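Local structure of KLLA0F20702p (Kluyveromyces lactis, 5Y5A) at residues F287-E301 with T329-F342. The protein is a yeast Est1 telomerase subunit, present here without its C-terminal part, that probably helps recruit telomerase to telomeres through binding to Cdc13. Residues are numbered along the deposited sequence; the frame is centred on the assembly and turned at random.
Sequences FKKLLNSLDDLKVQE and TWKNNRHSDRLKHF
His335 and Arg334 converge on one carboxylate, that of Asp295, and show how a turn-rich connection can be fixed to a helix through its side chains. His335 NE2 donates to Leu291 O at 3.2 Å, on a lone pair in the carbonyl plane, although that oxygen already accepts the helical bond from Asp295 N; a weak, bent bond to Asp295 OD1 uses the same N-H. Leu294 CB lies over one face of the imidazole in a CH-pi contact, 3.8 Å from the ring centroid. Arg334, extended from CG to NE, grips Asp295 side-on: NE reaches OD1 at 3.2 Å nearly straight (162°), while NH2 meets OD2 at 2.9 Å from above the carboxylate plane. Toward the start of 287-301, the edge of Phe287 points at the face of Trp330, planes 78° apart, and Leu290 CD2 and Leu294 CD1 abut the indole edge.

At the other end, Glu301 OE2 takes His341 NE2 at 2.9 Å, forms a salt bridge with Arg338 NH2 and is hydrogen-bonded to Tyr316 OH. Arg338 is bent at chi3 (68°); the Lys298 methylenes, CD over its centre, lie against one face of its guanidinium, and its NH1 donates to His335 ND1 and to a water. A leucine in place of His335 would probably leave Arg338 NH1 without that acceptor and the loop without its tie to Leu291 O. An Asx turn, Asn333 OD1 to His335 N (2.6 Å), fixes the backbone from which the imidazole projects.

Within the Est1 DNA/RNA-binding region, the contact joins helix 285-298 to the loop leading into helix 339-379, with Pro319 of helix 318-325 packed against Leu294, Trp330 and Phe342, and helix 306-315 against Leu290.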
ATOM      1  N   PHE A 287       1.850  14.384  13.132  1.00 46.69           N
ATOM      2  CA  PHE A 287       0.545  14.960  13.442  1.00 44.49           C
ATOM      3  C   PHE A 287       0.567  16.492  13.436  1.00 44.64           C
ATOM      4  O   PHE A 287      -0.337  17.135  12.894  1.00 45.98           O
ATOM      5  CB  PHE A 287       0.065  14.456  14.803  1.00 41.25           C
ATOM      6  CG  PHE A 287      -1.227  15.075  15.264  1.00 38.93           C
ATOM      7  CD1 PHE A 287      -2.441  14.613  14.789  1.00 36.14           C
ATOM      8  CD2 PHE A 287      -1.225  16.105  16.192  1.00 47.00           C
ATOM      9  CE1 PHE A 287      -3.640  15.182  15.219  1.00 38.10           C
ATOM     10  CE2 PHE A 287      -2.415  16.675  16.627  1.00 49.00           C
ATOM     11  CZ  PHE A 287      -3.623  16.212  16.139  1.00 44.71           C
ATOM     12  N   LYS A 288       1.593  17.065  14.053  1.00 43.32           N
ATOM     13  CA  LYS A 288       1.722  18.520  14.132  1.00 56.11           C
ATOM     14  C   LYS A 288       1.884  19.114  12.739  1.00 52.11           C
ATOM     15  O   LYS A 288       1.352  20.177  12.445  1.00 48.34           O
ATOM     16  CB  LYS A 288       2.912  18.924  15.014  1.00 53.80           C
ATOM     17  CG  LYS A 288       2.755  18.635  16.504  1.00 56.32           C
ATOM     18  CD  LYS A 288       4.042  19.006  17.251  1.00 63.46           C
ATOM     19  CE  LYS A 288       3.904  18.841  18.761  1.00 72.20           C
ATOM     20  NZ  LYS A 288       5.218  18.969  19.473  1.00 75.30           N
ATOM     21  N   LYS A 289       2.620  18.406  11.890  1.00 52.28           N
ATOM     22  CA  LYS A 289       2.792  18.804  10.503  1.00 50.79           C
ATOM     23  C   LYS A 289       1.482  18.709   9.740  1.00 47.71           C
ATOM     24  O   LYS A 289       1.171  19.582   8.933  1.00 53.08           O
ATOM     25  CB  LYS A 289       3.858  17.944   9.833  1.00 48.31           C
ATOM     26  CG  LYS A 289       5.261  18.278  10.296  1.00 47.42           C
ATOM     27  CD  LYS A 289       6.275  17.336   9.694  1.00 47.60           C
ATOM     28  CE  LYS A 289       7.678  17.765  10.063  1.00 54.10           C
ATOM     29  NZ  LYS A 289       8.666  16.805   9.519  1.00 60.92           N
ATOM     30  N   LEU A 290       0.716  17.649  10.000  1.00 39.06           N
ATOM     31  CA  LEU A 290      -0.595  17.485   9.382  1.00 35.30           C
ATOM     32  C   LEU A 290      -1.465  18.697   9.675  1.00 45.55           C
ATOM     33  O   LEU A 290      -2.148  19.218   8.791  1.00 53.46           O
ATOM     34  CB  LEU A 290      -1.287  16.208   9.879  1.00 41.95           C
ATOM     35  CG  LEU A 290      -2.755  16.014   9.471  1.00 40.31           C
ATOM     36  CD1 LEU A 290      -2.933  16.033   7.937  1.00 34.89           C
ATOM     37  CD2 LEU A 290      -3.292  14.714  10.053  1.00 35.51           C
ATOM     38  N   LEU A 291      -1.433  19.148  10.919  1.00 42.59           N
ATOM     39  CA  LEU A 291      -2.239  20.294  11.316  1.00 50.12           C
ATOM     40  C   LEU A 291      -1.796  21.571  10.586  1.00 54.00           C
ATOM     41  O   LEU A 291      -2.626  22.409  10.231  1.00 54.68           O
ATOM     42  CB  LEU A 291      -2.183  20.477  12.836  1.00 46.88           C
ATOM     43  CG  LEU A 291      -3.386  19.841  13.549  1.00 51.17           C
ATOM     44  CD1 LEU A 291      -3.597  18.401  13.111  1.00 52.60           C
ATOM     45  CD2 LEU A 291      -3.272  19.930  15.063  1.00 48.53           C
ATOM     46  N   ASN A 292      -0.493  21.701  10.343  1.00 42.48           N
ATOM     47  CA  ASN A 292       0.030  22.823   9.571  1.00 53.16           C
ATOM     48  C   ASN A 292      -0.454  22.794   8.127  1.00 56.92           C
ATOM     49  O   ASN A 292      -0.800  23.834   7.563  1.00 54.26           O
ATOM     50  CB  ASN A 292       1.554  22.837   9.612  1.00 49.22           C
ATOM     51  CG  ASN A 292       2.091  23.242  10.967  1.00 53.95           C
ATOM     52  OD1 ASN A 292       1.376  23.836  11.773  1.00 57.40           O
ATOM     53  ND2 ASN A 292       3.358  22.937  11.220  1.00 50.90           N
ATOM     54  N   SER A 293      -0.475  21.601   7.540  1.00 46.47           N
ATOM     55  CA  SER A 293      -0.997  21.407   6.196  1.00 49.41           C
ATOM     56  C   SER A 293      -2.469  21.779   6.126  1.00 48.41           C
ATOM     57  O   SER A 293      -2.906  22.448   5.190  1.00 54.51           O
ATOM     58  CB  SER A 293      -0.814  19.954   5.748  1.00 50.11           C
ATOM     59  OG  SER A 293       0.534  19.691   5.429  1.00 46.55           O
ATOM     60  N   LEU A 294      -3.234  21.338   7.119  1.00 44.53           N
ATOM     61  CA  LEU A 294      -4.639  21.680   7.178  1.00 42.84           C
ATOM     62  C   LEU A 294      -4.801  23.205   7.301  1.00 48.10           C
ATOM     63  O   LEU A 294      -5.749  23.765   6.754  1.00 52.68           O
ATOM     64  CB  LEU A 294      -5.325  20.933   8.329  1.00 39.74           C
ATOM     65  CG  LEU A 294      -5.345  19.409   8.148  1.00 41.97           C
ATOM     66  CD1 LEU A 294      -5.816  18.682   9.401  1.00 38.69           C
ATOM     67  CD2 LEU A 294      -6.209  18.997   6.945  1.00 39.78           C
ATOM     68  N   ASP A 295      -3.862  23.870   7.981  1.00 50.88           N
ATOM     69  CA  ASP A 295      -3.846  25.339   8.041  1.00 55.82           C
ATOM     70  C   ASP A 295      -3.677  25.950   6.650  1.00 57.24           C
ATOM     71  O   ASP A 295      -4.400  26.884   6.270  1.00 53.27           O
ATOM     72  CB  ASP A 295      -2.712  25.872   8.936  1.00 53.19           C
ATOM     73  CG  ASP A 295      -2.921  25.588  10.411  1.00 58.26           C
ATOM     74  OD1 ASP A 295      -4.008  25.122  10.801  1.00 60.19           O
ATOM     75  OD2 ASP A 295      -1.984  25.858  11.192  1.00 64.23           O
ATOM     76  N   ASP A 296      -2.691  25.442   5.911  1.00 52.48           N
ATOM     77  CA  ASP A 296      -2.390  25.960   4.580  1.00 51.73           C
ATOM     78  C   ASP A 296      -3.581  25.738   3.653  1.00 50.10           C
ATOM     79  O   ASP A 296      -3.913  26.592   2.846  1.00 51.13           O
ATOM     80  CB  ASP A 296      -1.142  25.293   3.995  1.00 51.26           C
ATOM     81  CG  ASP A 296       0.089  25.463   4.876  1.00 62.71           C
ATOM     82  OD1 ASP A 296       0.199  26.488   5.587  1.00 66.26           O
ATOM     83  OD2 ASP A 296       0.956  24.565   4.844  1.00 65.37           O
ATOM     84  N   LEU A 297      -4.228  24.585   3.775  1.00 45.36           N
ATOM     85  CA  LEU A 297      -5.369  24.300   2.924  1.00 50.74           C
ATOM     86  C   LEU A 297      -6.544  25.206   3.274  1.00 52.16           C
ATOM     87  O   LEU A 297      -7.228  25.700   2.380  1.00 57.40           O
ATOM     88  CB  LEU A 297      -5.771  22.835   3.026  1.00 46.12           C
ATOM     89  CG  LEU A 297      -4.844  21.889   2.263  1.00 49.97           C
ATOM     90  CD1 LEU A 297      -5.248  20.457   2.510  1.00 44.28           C
ATOM     91  CD2 LEU A 297      -4.873  22.201   0.772  1.00 55.96           C
ATOM     92  N   LYS A 298      -6.763  25.439   4.566  1.00 50.83           N
ATOM     93  CA  LYS A 298      -7.872  26.285   5.000  1.00 56.08           C
ATOM     94  C   LYS A 298      -7.873  27.633   4.282  1.00 56.23           C
ATOM     95  O   LYS A 298      -8.915  28.097   3.826  1.00 62.21           O
ATOM     96  CB  LYS A 298      -7.838  26.514   6.512  1.00 62.52           C
ATOM     97  CG  LYS A 298      -8.939  27.462   6.977  1.00 63.31           C
ATOM     98  CD  LYS A 298      -8.969  27.646   8.478  1.00 67.48           C
ATOM     99  CE  LYS A 298     -10.065  28.629   8.859  1.00 81.65           C
ATOM    100  NZ  LYS A 298      -9.920  29.133  10.254  1.00 91.40           N
ATOM    101  N   VAL A 299      -6.701  28.243   4.154  1.00 49.85           N
ATOM    102  CA  VAL A 299      -6.620  29.576   3.576  1.00 59.02           C
ATOM    103  C   VAL A 299      -6.659  29.524   2.049  1.00 61.35           C
ATOM    104  O   VAL A 299      -6.766  30.561   1.390  1.00 62.42           O
ATOM    105  CB  VAL A 299      -5.341  30.321   4.039  1.00 70.68           C
ATOM    106  CG1 VAL A 299      -5.260  30.353   5.561  1.00 64.93           C
ATOM    107  CG2 VAL A 299      -4.102  29.665   3.462  1.00 76.52           C
ATOM    108  N   GLN A 300      -6.595  28.316   1.497  1.00 60.94           N
ATOM    109  CA  GLN A 300      -6.531  28.133   0.051  1.00 62.44           C
ATOM    110  C   GLN A 300      -7.803  27.559  -0.553  1.00 59.26           C
ATOM    111  O   GLN A 300      -7.860  27.331  -1.760  1.00 62.58           O
ATOM    112  CB  GLN A 300      -5.359  27.222  -0.318  1.00 71.19           C
ATOM    113  CG  GLN A 300      -3.990  27.849  -0.144  1.00 80.10           C
ATOM    114  CD  GLN A 300      -2.889  26.985  -0.727  1.00 87.75           C
ATOM    115  OE1 GLN A 300      -2.426  27.221  -1.842  1.00 94.67           O
ATOM    116  NE2 GLN A 300      -2.466  25.977   0.025  1.00 89.22           N
ATOM    117  N   GLU A 301      -8.822  27.329   0.270  1.00 56.64           N
ATOM    118  CA  GLU A 301     -10.051  26.682  -0.200  1.00 63.67           C
ATOM    119  C   GLU A 301     -10.798  27.465  -1.289  1.00 73.73           C
ATOM    120  O   GLU A 301     -11.605  26.887  -2.021  1.00 75.72           O
ATOM    121  CB  GLU A 301     -10.997  26.425   0.979  1.00 58.76           C
ATOM    122  CG  GLU A 301     -10.673  25.156   1.756  1.00 49.90           C
ATOM    123  CD  GLU A 301     -11.432  25.060   3.066  1.00 55.74           C
ATOM    124  OE1 GLU A 301     -12.324  25.894   3.312  1.00 56.72           O
ATOM    125  OE2 GLU A 301     -11.135  24.143   3.859  1.00 62.51           O
ATOM    126  N   THR A 329      -7.924  12.816  20.479  1.00 57.66           N
ATOM    127  CA  THR A 329      -6.945  13.625  19.774  1.00 54.07           C
ATOM    128  C   THR A 329      -7.639  14.638  18.863  1.00 52.65           C
ATOM    129  O   THR A 329      -7.190  15.766  18.738  1.00 52.29           O
ATOM    130  CB  THR A 329      -5.987  12.751  18.945  1.00 55.85           C
ATOM    131  OG1 THR A 329      -5.328  11.811  19.808  1.00 51.15           O
ATOM    132  CG2 THR A 329      -4.940  13.608  18.235  1.00 54.11           C
ATOM    133  N   TRP A 330      -8.754  14.249  18.252  1.00 54.97           N
ATOM    134  CA  TRP A 330      -9.413  15.134  17.292  1.00 53.79           C
ATOM    135  C   TRP A 330     -10.561  15.953  17.885  1.00 58.71           C
ATOM    136  O   TRP A 330     -11.310  16.601  17.157  1.00 64.32           O
ATOM    137  CB  TRP A 330      -9.892  14.329  16.088  1.00 46.50           C
ATOM    138  CG  TRP A 330      -8.742  13.977  15.181  1.00 47.15           C
ATOM    139  CD1 TRP A 330      -8.016  12.824  15.191  1.00 45.29           C
ATOM    140  CD2 TRP A 330      -8.156  14.810  14.165  1.00 45.96           C
ATOM    141  NE1 TRP A 330      -7.033  12.872  14.233  1.00 47.99           N
ATOM    142  CE2 TRP A 330      -7.096  14.082  13.590  1.00 46.96           C
ATOM    143  CE3 TRP A 330      -8.432  16.092  13.683  1.00 45.72           C
ATOM    144  CZ2 TRP A 330      -6.304  14.596  12.559  1.00 46.62           C
ATOM    145  CZ3 TRP A 330      -7.646  16.602  12.655  1.00 46.62           C
ATOM    146  CH2 TRP A 330      -6.596  15.852  12.105  1.00 40.54           C
ATOM    147  N   LYS A 331     -10.676  15.952  19.209  1.00 59.54           N
ATOM    148  CA  LYS A 331     -11.590  16.863  19.887  1.00 59.01           C
ATOM    149  C   LYS A 331     -10.811  18.009  20.525  1.00 60.10           C
ATOM    150  O   LYS A 331     -11.395  19.008  20.942  1.00 63.83           O
ATOM    151  CB  LYS A 331     -12.410  16.130  20.954  1.00 68.15           C
ATOM    152  CG  LYS A 331     -13.475  15.198  20.406  1.00 79.24           C
ATOM    153  CD  LYS A 331     -14.141  14.387  21.519  1.00 90.31           C
ATOM    154  CE  LYS A 331     -15.169  13.405  20.954  1.00 94.58           C
ATOM    155  NZ  LYS A 331     -15.792  12.552  22.011  1.00 97.85           N
ATOM    156  N   ASN A 332      -9.489  17.865  20.585  1.00 61.75           N
ATOM    157  CA  ASN A 332      -8.651  18.787  21.346  1.00 68.40           C
ATOM    158  C   ASN A 332      -7.673  19.634  20.532  1.00 66.80           C
ATOM    159  O   ASN A 332      -6.687  20.126  21.081  1.00 68.22           O
ATOM    160  CB  ASN A 332      -7.848  18.009  22.396  1.00 82.47           C
ATOM    161  CG  ASN A 332      -8.705  17.515  23.552  1.00 90.18           C
ATOM    162  OD1 ASN A 332      -9.670  18.168  23.950  1.00 93.93           O
ATOM    163  ND2 ASN A 332      -8.346  16.358  24.103  1.00 90.51           N
ATOM    164  N   ASN A 333      -7.922  19.811  19.237  1.00 61.70           N
ATOM    165  CA  ASN A 333      -7.025  20.654  18.450  1.00 55.44           C
ATOM    166  C   ASN A 333      -7.762  21.783  17.741  1.00 51.54           C
ATOM    167  O   ASN A 333      -8.992  21.837  17.741  1.00 54.92           O
ATOM    168  CB  ASN A 333      -6.227  19.812  17.443  1.00 59.60           C
ATOM    169  CG  ASN A 333      -7.076  19.273  16.310  1.00 63.22           C
ATOM    170  OD1 ASN A 333      -7.499  20.021  15.433  1.00 64.24           O
ATOM    171  ND2 ASN A 333      -7.299  17.958  16.305  1.00 63.16           N
ATOM    172  N   ARG A 334      -6.995  22.686  17.138  1.00 50.77           N
ATOM    173  CA  ARG A 334      -7.545  23.893  16.520  1.00 59.43           C
ATOM    174  C   ARG A 334      -8.470  23.604  15.333  1.00 58.51           C
ATOM    175  O   ARG A 334      -9.238  24.469  14.924  1.00 56.47           O
ATOM    176  CB  ARG A 334      -6.408  24.824  16.080  1.00 57.54           C
ATOM    177  CG  ARG A 334      -5.417  24.222  15.078  1.00 54.00           C
ATOM    178  CD  ARG A 334      -4.230  25.150  14.955  1.00 55.47           C
ATOM    179  NE  ARG A 334      -3.281  24.786  13.908  1.00 53.15           N
ATOM    180  CZ  ARG A 334      -2.188  24.058  14.109  1.00 55.52           C
ATOM    181  NH1 ARG A 334      -1.917  23.581  15.317  1.00 54.30           N
ATOM    182  NH2 ARG A 334      -1.369  23.796  13.098  1.00 55.07           N
ATOM    183  N   HIS A 335      -8.403  22.388  14.799  1.00 54.28           N
ATOM    184  CA  HIS A 335      -9.254  21.995  13.680  1.00 53.93           C
ATOM    185  C   HIS A 335     -10.440  21.149  14.129  1.00 57.09           C
ATOM    186  O   HIS A 335     -11.240  20.708  13.304  1.00 57.76           O
ATOM    187  CB  HIS A 335      -8.445  21.221  12.636  1.00 50.83           C
ATOM    188  CG  HIS A 335      -7.403  22.044  11.944  1.00 52.51           C
ATOM    189  ND1 HIS A 335      -7.718  23.027  11.031  1.00 54.14           N
ATOM    190  CD2 HIS A 335      -6.051  22.026  12.028  1.00 52.93           C
ATOM    191  CE1 HIS A 335      -6.605  23.581  10.583  1.00 49.81           C
ATOM    192  NE2 HIS A 335      -5.579  22.992  11.172  1.00 51.97           N
ATOM    193  N   SER A 336     -10.551  20.929  15.435  1.00 52.69           N
ATOM    194  CA  SER A 336     -11.559  20.026  15.977  1.00 47.89           C
ATOM    195  C   SER A 336     -12.973  20.451  15.630  1.00 50.31           C
ATOM    196  O   SER A 336     -13.807  19.611  15.317  1.00 64.64           O
ATOM    197  CB  SER A 336     -11.416  19.913  17.498  1.00 58.62           C
ATOM    198  OG  SER A 336     -10.187  19.296  17.851  1.00 60.61           O
ATOM    199  N   ASP A 337     -13.249  21.749  15.665  1.00 53.30           N
ATOM    200  CA  ASP A 337     -14.601  22.216  15.365  1.00 59.51           C
ATOM    201  C   ASP A 337     -14.880  22.315  13.859  1.00 56.71           C
ATOM    202  O   ASP A 337     -15.931  22.797  13.448  1.00 58.92           O
ATOM    203  CB  ASP A 337     -14.854  23.571  16.033  1.00 71.43           C
ATOM    204  CG  ASP A 337     -13.859  24.630  15.602  1.00 81.95           C
ATOM    205  OD1 ASP A 337     -12.699  24.274  15.301  1.00 88.11           O
ATOM    206  OD2 ASP A 337     -14.236  25.819  15.567  1.00 83.23           O
ATOM    207  N   ARG A 338     -13.951  21.847  13.036  1.00 54.18           N
ATOM    208  CA  ARG A 338     -14.141  21.906  11.590  1.00 54.29           C
ATOM    209  C   ARG A 338     -14.415  20.532  10.977  1.00 53.49           C
ATOM    210  O   ARG A 338     -14.323  20.368   9.756  1.00 55.37           O
ATOM    211  CB  ARG A 338     -12.910  22.535  10.914  1.00 55.90           C
ATOM    212  CG  ARG A 338     -12.666  23.997  11.269  1.00 58.37           C
ATOM    213  CD  ARG A 338     -11.412  24.559  10.576  1.00 62.72           C
ATOM    214  NE  ARG A 338     -11.577  24.665   9.127  1.00 59.57           N
ATOM    215  CZ  ARG A 338     -10.688  24.235   8.235  1.00 54.43           C
ATOM    216  NH1 ARG A 338      -9.554  23.667   8.630  1.00 46.65           N
ATOM    217  NH2 ARG A 338     -10.936  24.373   6.941  1.00 53.96           N
ATOM    218  N   LEU A 339     -14.756  19.547  11.809  1.00 50.90           N
ATOM    219  CA  LEU A 339     -14.932  18.170  11.327  1.00 51.79           C
ATOM    220  C   LEU A 339     -16.056  18.032  10.299  1.00 52.27           C
ATOM    221  O   LEU A 339     -15.881  17.367   9.279  1.00 44.90           O
ATOM    222  CB  LEU A 339     -15.183  17.213  12.494  1.00 47.51           C
ATOM    223  CG  LEU A 339     -13.935  16.913  13.341  1.00 49.15           C
ATOM    224  CD1 LEU A 339     -14.220  15.799  14.334  1.00 50.79           C
ATOM    225  CD2 LEU A 339     -12.739  16.547  12.465  1.00 42.08           C
ATOM    226  N   LYS A 340     -17.202  18.657  10.561  1.00 51.25           N
ATOM    227  CA  LYS A 340     -18.310  18.619   9.614  1.00 49.82           C
ATOM    228  C   LYS A 340     -17.915  19.307   8.302  1.00 52.84           C
ATOM    229  O   LYS A 340     -18.300  18.863   7.227  1.00 52.07           O
ATOM    230  CB  LYS A 340     -19.560  19.271  10.208  1.00 55.72           C
ATOM    231  CG  LYS A 340     -20.807  19.144   9.323  1.00 65.92           C
ATOM    232  CD  LYS A 340     -21.957  20.014   9.834  1.00 78.41           C
ATOM    233  CE  LYS A 340     -23.079  20.128   8.807  1.00 86.97           C
ATOM    234  NZ  LYS A 340     -24.110  21.131   9.208  1.00 92.95           N
ATOM    235  N   HIS A 341     -17.126  20.373   8.401  1.00 52.04           N
ATOM    236  CA  HIS A 341     -16.625  21.080   7.223  1.00 50.87           C
ATOM    237  C   HIS A 341     -15.730  20.201   6.344  1.00 53.05           C
ATOM    238  O   HIS A 341     -15.866  20.206   5.118  1.00 48.48           O
ATOM    239  CB  HIS A 341     -15.853  22.326   7.644  1.00 46.79           C
ATOM    240  CG  HIS A 341     -15.181  23.037   6.510  1.00 53.25           C
ATOM    241  ND1 HIS A 341     -15.875  23.776   5.575  1.00 57.90           N
ATOM    242  CD2 HIS A 341     -13.875  23.126   6.163  1.00 56.50           C
ATOM    243  CE1 HIS A 341     -15.026  24.287   4.703  1.00 61.12           C
ATOM    244  NE2 HIS A 341     -13.806  23.908   5.037  1.00 63.01           N
ATOM    245  N   PHE A 342     -14.812  19.460   6.964  1.00 45.08           N
ATOM    246  CA  PHE A 342     -13.936  18.550   6.226  1.00 44.55           C
ATOM    247  C   PHE A 342     -14.727  17.560   5.378  1.00 42.43           C
ATOM    248  O   PHE A 342     -14.403  17.325   4.219  1.00 45.24           O
ATOM    249  CB  PHE A 342     -13.017  17.782   7.182  1.00 39.71           C
ATOM    250  CG  PHE A 342     -11.941  18.630   7.793  1.00 47.29           C
ATOM    251  CD1 PHE A 342     -11.209  19.515   7.012  1.00 47.80           C
ATOM    252  CD2 PHE A 342     -11.669  18.555   9.149  1.00 46.14           C
ATOM    253  CE1 PHE A 342     -10.215  20.303   7.567  1.00 48.26           C
ATOM    254  CE2 PHE A 342     -10.672  19.338   9.717  1.00 44.39           C
ATOM    255  CZ  PHE A 342      -9.944  20.217   8.925  1.00 48.51           C
TER
HETATM  256  O   HOH W   1      -8.038  22.934   6.252  1.00 41.47           O